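Local coordinates for protein aminotransferase class I and II (Streptococcus suis 89/1591, PDB 3OP7) that probably transfers amino groups between amino acids and keto acids, using pyridoxal phosphate bound as an internal aldimine to a lysine, at residues A[61-66]-A[243-248]; A[70-75]-A[82-87]. All blocks are in the same frame, centred on the assembly; numbering follows the deposited sequence. Where two conformers were deposited one is given.

Contact 1. Residues A[61-66]-A[243-248]. With EDO (1,2-ethanediol), chain H.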
ATOM      1  N   TRP A  61       8.448  -3.322  12.611  1.00 24.60           N
ATOM      2  CA  TRP A  61       7.706  -2.316  13.330  1.00 24.06           C
ATOM      3  C   TRP A  61       6.407  -2.026  12.572  1.00 24.13           C
ATOM      4  O   TRP A  61       6.374  -1.293  11.569  1.00 24.13           O
ATOM      5  CB  TRP A  61       8.497  -1.019  13.437  1.00 24.08           C
ATOM      6  CG  TRP A  61       9.751  -1.125  14.245  1.00 24.02           C
ATOM      7  CD1 TRP A  61      11.031  -1.167  13.783  1.00 26.30           C
ATOM      8  CD2 TRP A  61       9.834  -1.182  15.667  1.00 25.12           C
ATOM      9  NE1 TRP A  61      11.912  -1.225  14.834  1.00 27.69           N
ATOM     10  CE2 TRP A  61      11.206  -1.266  16.000  1.00 28.28           C
ATOM     11  CE3 TRP A  61       8.880  -1.206  16.689  1.00 29.21           C
ATOM     12  CZ2 TRP A  61      11.646  -1.340  17.308  1.00 27.96           C
ATOM     13  CZ3 TRP A  61       9.331  -1.280  18.009  1.00 28.73           C
ATOM     14  CH2 TRP A  61      10.691  -1.346  18.285  1.00 28.77           C
ATOM     15  N   ILE A  62       5.326  -2.541  13.097  1.00 24.49           N
ATOM     16  CA  ILE A  62       4.046  -2.467  12.434  1.00 25.37           C
ATOM     17  C   ILE A  62       3.681  -1.015  12.191  1.00 25.47           C
ATOM     18  O   ILE A  62       3.195  -0.657  11.097  1.00 26.42           O
ATOM     19  CB  ILE A  62       2.963  -3.277  13.235  1.00 26.19           C
ATOM     20  CG1 ILE A  62       3.300  -4.763  13.225  1.00 30.00           C
ATOM     21  CG2 ILE A  62       1.570  -2.989  12.710  1.00 28.86           C
ATOM     22  CD1 ILE A  62       3.175  -5.483  11.843  1.00 31.06           C
ATOM     23  N   GLU A  63       3.935  -0.145  13.168  1.00 25.23           N
ATOM     24  CA  GLU A  63       3.479   1.222  13.012  1.00 25.83           C
ATOM     25  C   GLU A  63       4.577   2.201  12.712  1.00 24.59           C
ATOM     26  O   GLU A  63       4.328   3.389  12.719  1.00 23.64           O
ATOM     27  CB  GLU A  63       2.799   1.665  14.253  1.00 27.08           C
ATOM     28  CG  GLU A  63       1.550   0.844  14.477  1.00 30.60           C
ATOM     29  CD  GLU A  63       0.746   1.282  15.659  1.00 33.25           C
ATOM     30  OE1 GLU A  63       1.209   2.079  16.470  1.00 36.94           O
ATOM     31  OE2 GLU A  63      -0.381   0.784  15.783  1.00 38.30           O
ATOM     32  N   GLY A  64       5.766   1.679  12.435  1.00 22.08           N
ATOM     33  CA  GLY A  64       6.982   2.480  12.352  1.00 23.59           C
ATOM     34  C   GLY A  64       7.792   2.379  13.652  1.00 23.33           C
ATOM     35  O   GLY A  64       7.240   2.229  14.757  1.00 23.44           O
ATOM     36  N   SER A  65       9.103   2.517  13.526  1.00 22.93           N
ATOM     37  CA  SER A  65      10.010   2.375  14.630  1.00 23.11           C
ATOM     38  C   SER A  65       9.831   3.501  15.627  1.00 23.58           C
ATOM     39  O   SER A  65       9.302   4.589  15.282  1.00 22.23           O
ATOM     40  CB  SER A  65      11.457   2.383  14.128  1.00 24.17           C
ATOM     41  OG  SER A  65      11.770   3.578  13.446  1.00 25.37           O
ATOM     42  N   PRO A  66      10.303   3.291  16.851  1.00 24.99           N
ATOM     43  CA  PRO A  66      10.210   4.378  17.832  1.00 25.64           C
ATOM     44  C   PRO A  66      10.989   5.612  17.389  1.00 24.99           C
ATOM     45  O   PRO A  66      10.565   6.764  17.640  1.00 26.03           O
ATOM     46  CB  PRO A  66      10.797   3.730  19.091  1.00 27.08           C
ATOM     47  CG  PRO A  66      10.483   2.275  18.925  1.00 27.90           C
ATOM     48  CD  PRO A  66      10.682   2.014  17.483  1.00 26.18           C
ATOM     49  N   ILE A 243      -8.507   4.955  15.580  1.00 28.66           N
ATOM     50  CA  ILE A 243      -9.368   4.360  14.553  1.00 28.14           C
ATOM     51  C   ILE A 243      -8.535   3.755  13.436  1.00 27.49           C
ATOM     52  O   ILE A 243      -8.665   2.556  13.096  1.00 27.55           O
ATOM     53  CB  ILE A 243     -10.350   5.371  13.988  1.00 28.27           C
ATOM     54  CG1 ILE A 243     -11.363   5.816  15.046  1.00 30.79           C
ATOM     55  CG2 ILE A 243     -11.043   4.807  12.773  1.00 28.98           C
ATOM     56  CD1 ILE A 243     -12.210   7.019  14.635  1.00 34.30           C
ATOM     57  N   LEU A 244      -7.598   4.549  12.939  1.00 25.37           N
ATOM     58  CA  LEU A 244      -6.799   4.141  11.760  1.00 25.20           C
ATOM     59  C   LEU A 244      -6.035   2.849  11.995  1.00 25.36           C
ATOM     60  O   LEU A 244      -5.829   2.093  11.078  1.00 25.79           O
ATOM     61  CB  LEU A 244      -5.836   5.231  11.341  1.00 24.70           C
ATOM     62  CG  LEU A 244      -6.409   6.608  11.015  1.00 25.76           C
ATOM     63  CD1 LEU A 244      -5.342   7.608  10.440  1.00 23.29           C
ATOM     64  CD2 LEU A 244      -7.606   6.596  10.098  1.00 23.70           C
ATOM     65  N   ARG A 245      -5.588   2.623  13.230  1.00 25.78           N
ATOM     66  CA  ARG A 245      -4.730   1.475  13.537  0.50 27.00           C
ATOM     67  C   ARG A 245      -5.391   0.137  13.253  1.00 27.28           C
ATOM     68  O   ARG A 245      -4.694  -0.874  13.128  1.00 28.52           O
ATOM     69  CB  ARG A 245      -4.355   1.448  15.005  0.50 28.07           C
ATOM     70  CG  ARG A 245      -3.402   2.476  15.469  0.50 29.60           C
ATOM     71  CD  ARG A 245      -2.967   2.052  16.852  0.50 31.96           C
ATOM     72  NE  ARG A 245      -1.739   2.713  17.154  0.50 32.96           N
ATOM     73  CZ  ARG A 245      -1.711   3.853  17.813  0.50 35.13           C
ATOM     74  NH1 ARG A 245      -2.848   4.347  18.276  0.50 34.37           N
ATOM     75  NH2 ARG A 245      -0.563   4.468  18.038  0.50 36.48           N
ATOM     76  N   ASP A 246      -6.711   0.132  13.195  1.00 27.81           N
ATOM     77  CA  ASP A 246      -7.453  -1.083  13.009  1.00 28.92           C
ATOM     78  C   ASP A 246      -7.827  -1.373  11.550  1.00 27.81           C
ATOM     79  O   ASP A 246      -8.572  -2.330  11.291  1.00 26.56           O
ATOM     80  CB  ASP A 246      -8.705  -1.063  13.872  1.00 31.29           C
ATOM     81  CG  ASP A 246      -8.395  -1.214  15.382  1.00 33.40           C
ATOM     82  OD1 ASP A 246      -7.378  -1.881  15.778  1.00 33.44           O
ATOM     83  OD2 ASP A 246      -9.197  -0.658  16.153  1.00 33.68           O
ATOM     84  N   TYR A 247      -7.336  -0.546  10.624  1.00 25.82           N
ATOM     85  CA  TYR A 247      -7.642  -0.690   9.190  1.00 25.32           C
ATOM     86  C   TYR A 247      -6.415  -0.876   8.295  1.00 24.40           C
ATOM     87  O   TYR A 247      -6.551  -1.126   7.092  1.00 23.09           O
ATOM     88  CB  TYR A 247      -8.435   0.508   8.688  1.00 25.30           C
ATOM     89  CG  TYR A 247      -9.777   0.607   9.335  1.00 28.26           C
ATOM     90  CD1 TYR A 247     -10.882  -0.067   8.802  1.00 30.73           C
ATOM     91  CD2 TYR A 247      -9.936   1.320  10.509  1.00 31.11           C
ATOM     92  CE1 TYR A 247     -12.107  -0.005   9.431  1.00 35.05           C
ATOM     93  CE2 TYR A 247     -11.139   1.398  11.135  1.00 34.84           C
ATOM     94  CZ  TYR A 247     -12.228   0.734  10.600  1.00 37.21           C
ATOM     95  OH  TYR A 247     -13.429   0.804  11.284  1.00 41.08           O
ATOM     96  N   ARG A 248      -5.202  -0.829   8.859  1.00 24.46           N
ATOM     97  CA  ARG A 248      -4.010  -0.933   8.025  0.70 23.22           C
ATOM     98  C   ARG A 248      -3.833  -2.314   7.348  1.00 21.98           C
ATOM     99  O   ARG A 248      -3.167  -2.376   6.345  1.00 22.25           O
ATOM    100  CB  ARG A 248      -2.757  -0.501   8.816  0.70 23.48           C
ATOM    101  CG  ARG A 248      -2.870   0.997   9.181  0.70 23.18           C
ATOM    102  CD  ARG A 248      -1.754   1.578  10.114  0.70 25.02           C
ATOM    103  NE  ARG A 248      -0.418   1.543   9.531  0.70 22.06           N
ATOM    104  CZ  ARG A 248       0.539   0.686   9.845  0.70 19.76           C
ATOM    105  NH1 ARG A 248       0.331  -0.274  10.745  0.70 22.88           N
ATOM    106  NH2 ARG A 248       1.716   0.755   9.233  0.70 19.86           N
TER
HETATM  107  C1  EDO H 405       6.209  -4.402  16.363  1.00 48.59           C
HETATM  108  O1  EDO H 405       5.131  -3.591  15.937  1.00 44.01           O
HETATM  109  C2  EDO H 405       6.253  -4.408  17.891  1.00 49.49           C
HETATM  110  O2  EDO H 405       5.794  -3.160  18.410  1.00 51.39           O
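R248 reaches from just beyond helix 238-244 to the carbonyl oxygen of I62 and holds it with two nitrogens. NH2 lies 2.8 Å from I62 O, nearly on the extension of the C=O bond, while NH1, 2.9 Å from I62 O, sits above the carbonyl plane. Both bonds are bent, N-H...O angles 137° and 131°, as expected when one oxygen faces two hydrogens of a guanidinium end. A bend at chi3 swings that end round to the carbonyl, and its NH2 also donates to Q86 O. I62 and E63 are the central residues of a type I beta turn, W61 to G64, leading into helix 66-73, in the PLP-dependent fold-type I architecture of class I and II aminotransferases. E63 makes the second link: both oxygens of its carboxylate take R245 NE on their syn sides, OE2 at 2.7 Å and OE1 at 3.1 Å from NE, though NE is tilted out of the carboxylate plane. A second salt bridge, to K69, engages E63 OE1, and R245 NH1 pairs with D242. I62 CG2 packs at the edge of the R248 guanidinium, 3.6 Å from NH1. I62 N donates to O1 of a 1,2-ethanediol, probably from the crystallisation liquor.

Contact 2. Residues A[70-75]-A[82-87]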
ATOM      1  N   LYS A  70       9.268   9.239  16.839  1.00 25.86           N
ATOM      2  CA  LYS A  70       9.799  10.415  17.560  1.00 26.59           C
ATOM      3  C   LYS A  70      10.290  11.502  16.599  1.00 27.31           C
ATOM      4  O   LYS A  70       9.923  12.664  16.767  1.00 27.55           O
ATOM      5  CB  LYS A  70      10.951  10.030  18.472  1.00 27.36           C
ATOM      6  CG  LYS A  70      11.514  11.164  19.340  1.00 29.21           C
ATOM      7  CD  LYS A  70      10.473  11.676  20.316  1.00 31.35           C
ATOM      8  CE  LYS A  70      11.050  12.661  21.299  1.00 35.66           C
ATOM      9  NZ  LYS A  70      10.020  13.193  22.259  1.00 36.54           N
ATOM     10  N   SER A  71      11.101  11.128  15.615  1.00 27.17           N
ATOM     11  CA  SER A  71      11.688  12.116  14.693  1.00 28.88           C
ATOM     12  C   SER A  71      10.584  12.829  13.905  1.00 27.13           C
ATOM     13  O   SER A  71      10.642  14.033  13.760  1.00 30.18           O
ATOM     14  CB  SER A  71      12.664  11.473  13.719  1.00 28.35           C
ATOM     15  OG  SER A  71      13.823  10.977  14.392  1.00 30.55           O
ATOM     16  N   VAL A  72       9.592  12.065  13.425  1.00 26.66           N
ATOM     17  CA  VAL A  72       8.448  12.673  12.743  1.00 26.46           C
ATOM     18  C   VAL A  72       7.703  13.639  13.667  1.00 27.02           C
ATOM     19  O   VAL A  72       7.407  14.768  13.266  1.00 29.10           O
ATOM     20  CB  VAL A  72       7.479  11.654  12.160  1.00 24.77           C
ATOM     21  CG1 VAL A  72       6.165  12.356  11.724  1.00 23.45           C
ATOM     22  CG2 VAL A  72       8.094  10.873  10.968  1.00 24.72           C
ATOM     23  N   SER A  73       7.378  13.201  14.893  1.00 27.81           N
ATOM     24  CA  SER A  73       6.674  14.061  15.876  1.00 28.95           C
ATOM     25  C   SER A  73       7.404  15.399  16.078  1.00 30.53           C
ATOM     26  O   SER A  73       6.777  16.443  16.219  1.00 29.85           O
ATOM     27  CB  SER A  73       6.416  13.287  17.188  1.00 30.04           C
ATOM     28  OG  SER A  73       7.572  13.190  17.991  1.00 29.08           O
ATOM     29  N   GLN A  74       8.724  15.357  16.029  1.00 31.21           N
ATOM     30  CA  GLN A  74       9.567  16.508  16.270  1.00 33.44           C
ATOM     31  C   GLN A  74       9.544  17.528  15.111  1.00 33.49           C
ATOM     32  O   GLN A  74       9.984  18.677  15.274  1.00 33.64           O
ATOM     33  CB  GLN A  74      10.998  16.070  16.565  1.00 34.42           C
ATOM     34  CG  GLN A  74      11.191  15.468  17.954  1.00 38.32           C
ATOM     35  CD  GLN A  74      12.598  14.925  18.163  1.00 44.32           C
ATOM     36  OE1 GLN A  74      13.201  14.328  17.258  1.00 48.94           O
ATOM     37  NE2 GLN A  74      13.121  15.112  19.359  1.00 48.48           N
ATOM     38  N   LEU A  75       9.033  17.119  13.957  1.00 31.74           N
ATOM     39  CA  LEU A  75       8.871  18.055  12.812  1.00 32.06           C
ATOM     40  C   LEU A  75       7.737  19.062  13.072  1.00 31.48           C
ATOM     41  O   LEU A  75       7.651  20.069  12.392  1.00 33.12           O
ATOM     42  CB  LEU A  75       8.602  17.300  11.507  1.00 30.93           C
ATOM     43  CG  LEU A  75       9.663  16.292  11.030  1.00 31.79           C
ATOM     44  CD1 LEU A  75       9.160  15.455   9.879  1.00 28.97           C
ATOM     45  CD2 LEU A  75      10.969  17.033  10.653  1.00 35.97           C
ATOM     46  N   GLU A  82       3.030   9.055  19.728  1.00 30.59           N
ATOM     47  CA  GLU A  82       1.859   8.176  19.648  1.00 30.89           C
ATOM     48  C   GLU A  82       0.814   8.623  18.608  1.00 28.19           C
ATOM     49  O   GLU A  82      -0.067   7.856  18.234  1.00 27.50           O
ATOM     50  CB  GLU A  82       1.187   8.029  21.035  1.00 33.06           C
ATOM     51  CG  GLU A  82       0.536   9.379  21.514  1.00 39.90           C
ATOM     52  CD  GLU A  82       0.156   9.445  23.016  1.00 48.78           C
ATOM     53  OE1 GLU A  82      -0.688   8.646  23.460  1.00 52.77           O
ATOM     54  OE2 GLU A  82       0.654  10.348  23.732  1.00 53.59           O
ATOM     55  N   GLN A  83       0.916   9.853  18.118  1.00 27.40           N
ATOM     56  CA  GLN A  83       0.013  10.376  17.108  1.00 26.56           C
ATOM     57  C   GLN A  83       0.494  10.080  15.662  1.00 25.41           C
ATOM     58  O   GLN A  83      -0.141  10.531  14.692  1.00 24.46           O
ATOM     59  CB  GLN A  83      -0.122  11.879  17.285  1.00 27.89           C
ATOM     60  CG  GLN A  83      -0.812  12.322  18.596  1.00 28.33           C
ATOM     61  CD  GLN A  83      -0.824  13.810  18.738  1.00 30.64           C
ATOM     62  OE1 GLN A  83      -0.102  14.371  19.572  1.00 31.49           O
ATOM     63  NE2 GLN A  83      -1.636  14.487  17.922  1.00 28.37           N
ATOM     64  N   ILE A  84       1.580   9.302  15.513  1.00 24.13           N
ATOM     65  CA  ILE A  84       2.206   9.061  14.191  1.00 23.74           C
ATOM     66  C   ILE A  84       2.023   7.634  13.792  1.00 23.86           C
ATOM     67  O   ILE A  84       2.363   6.734  14.588  1.00 24.35           O
ATOM     68  CB  ILE A  84       3.719   9.370  14.220  1.00 23.63           C
ATOM     69  CG1 ILE A  84       3.985  10.801  14.733  1.00 24.50           C
ATOM     70  CG2 ILE A  84       4.356   9.193  12.827  1.00 22.50           C
ATOM     71  CD1 ILE A  84       3.256  11.989  13.935  1.00 23.54           C
ATOM     72  N   LEU A  85       1.506   7.412  12.585  1.00 22.98           N
ATOM     73  CA  LEU A  85       1.454   6.099  11.982  1.00 22.92           C
ATOM     74  C   LEU A  85       2.226   6.101  10.668  1.00 23.03           C
ATOM     75  O   LEU A  85       1.920   6.849   9.748  1.00 21.91           O
ATOM     76  CB  LEU A  85       0.024   5.616  11.711  1.00 23.28           C
ATOM     77  CG  LEU A  85      -0.889   5.440  12.912  1.00 26.54           C
ATOM     78  CD1 LEU A  85      -2.299   5.119  12.417  1.00 25.73           C
ATOM     79  CD2 LEU A  85      -0.341   4.322  13.827  1.00 27.28           C
ATOM     80  N   GLN A  86       3.182   5.177  10.558  1.00 22.65           N
ATOM     81  CA  GLN A  86       3.906   4.966   9.309  1.00 22.53           C
ATOM     82  C   GLN A  86       3.016   4.348   8.254  1.00 20.51           C
ATOM     83  O   GLN A  86       2.206   3.437   8.552  1.00 22.23           O
ATOM     84  CB  GLN A  86       5.091   4.026   9.551  1.00 20.87           C
ATOM     85  CG  GLN A  86       6.103   3.980   8.425  1.00 21.22           C
ATOM     86  CD  GLN A  86       7.337   3.243   8.869  1.00 20.96           C
ATOM     87  OE1 GLN A  86       7.311   2.040   8.963  1.00 20.45           O
ATOM     88  NE2 GLN A  86       8.383   3.953   9.192  1.00 19.34           N
ATOM     89  N   THR A  87       3.230   4.778   7.006  1.00 19.73           N
ATOM     90  CA  THR A  87       2.506   4.250   5.878  1.00 20.67           C
ATOM     91  C   THR A  87       3.405   4.026   4.667  1.00 20.90           C
ATOM     92  O   THR A  87       4.580   4.498   4.654  1.00 19.48           O
ATOM     93  CB  THR A  87       1.387   5.237   5.496  1.00 19.82           C
ATOM     94  OG1 THR A  87       1.993   6.495   5.155  1.00 19.50           O
ATOM     95  CG2 THR A  87       0.345   5.388   6.639  1.00 20.19           C
TER
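V72 and I84 meet through methyl and methylene groups where helix 66-73 lies against strand 84-87, an outermost strand, within this chain, of the large mixed sheet. The I84 side chain leaves the strand toward the helix. Its CB carries two branches, and I84 CG2, anti to the backbone N, lies 3.8 Å from V72 CG1 and 4.0 Å from V72 CB. The other branch starts at I84 CG1, which lies 4.0 Å from V72 CG1 and also borders S73, 4.2 Å from S73 N. At the tip, I84 CD1 comes 3.7 Å from V72 CG1. This one valine methyl is thus met by three carbons of the isoleucine. V72 presents CG1 by placing it anti to its own backbone N (chi1 168°). W233 of the neighbouring strand 232-235 touches both side chains, and L267 of helix 257-268 also packs on V72. S73 turns its hydroxyl back to its own helix, where S73 OG donates to K70 O at 2.7 Å, an oxygen that also accepts from Q74 N. With that polar group satisfied internally and no hydrogen bond crossing between the segments, helix and strand are joined here by van der Waals packing and burial of apolar surface.

The two contacts meet at strand 84-87, which belongs to contact 2 and is touched by both segments of contact 1, but they differ in character. Contact 2 is fully buried and apolar, packing helix 66-73 over the outermost strand of the sheet; contact 1 is partly buried, lies farther from the centre of the chain, and works through charged and carbonyl groups. They adjoin at Q86, whose backbone N bonds to E63 O, so the turn at 61-64 attaches directly to the strand. Contact 2 is nested within the loop that contact 1 closes: the former joins near neighbours in sequence, the latter segments 177 residues apart. Only contact 1 borders the second subunit, where N14 of that subunit bonds to R245 O and D246.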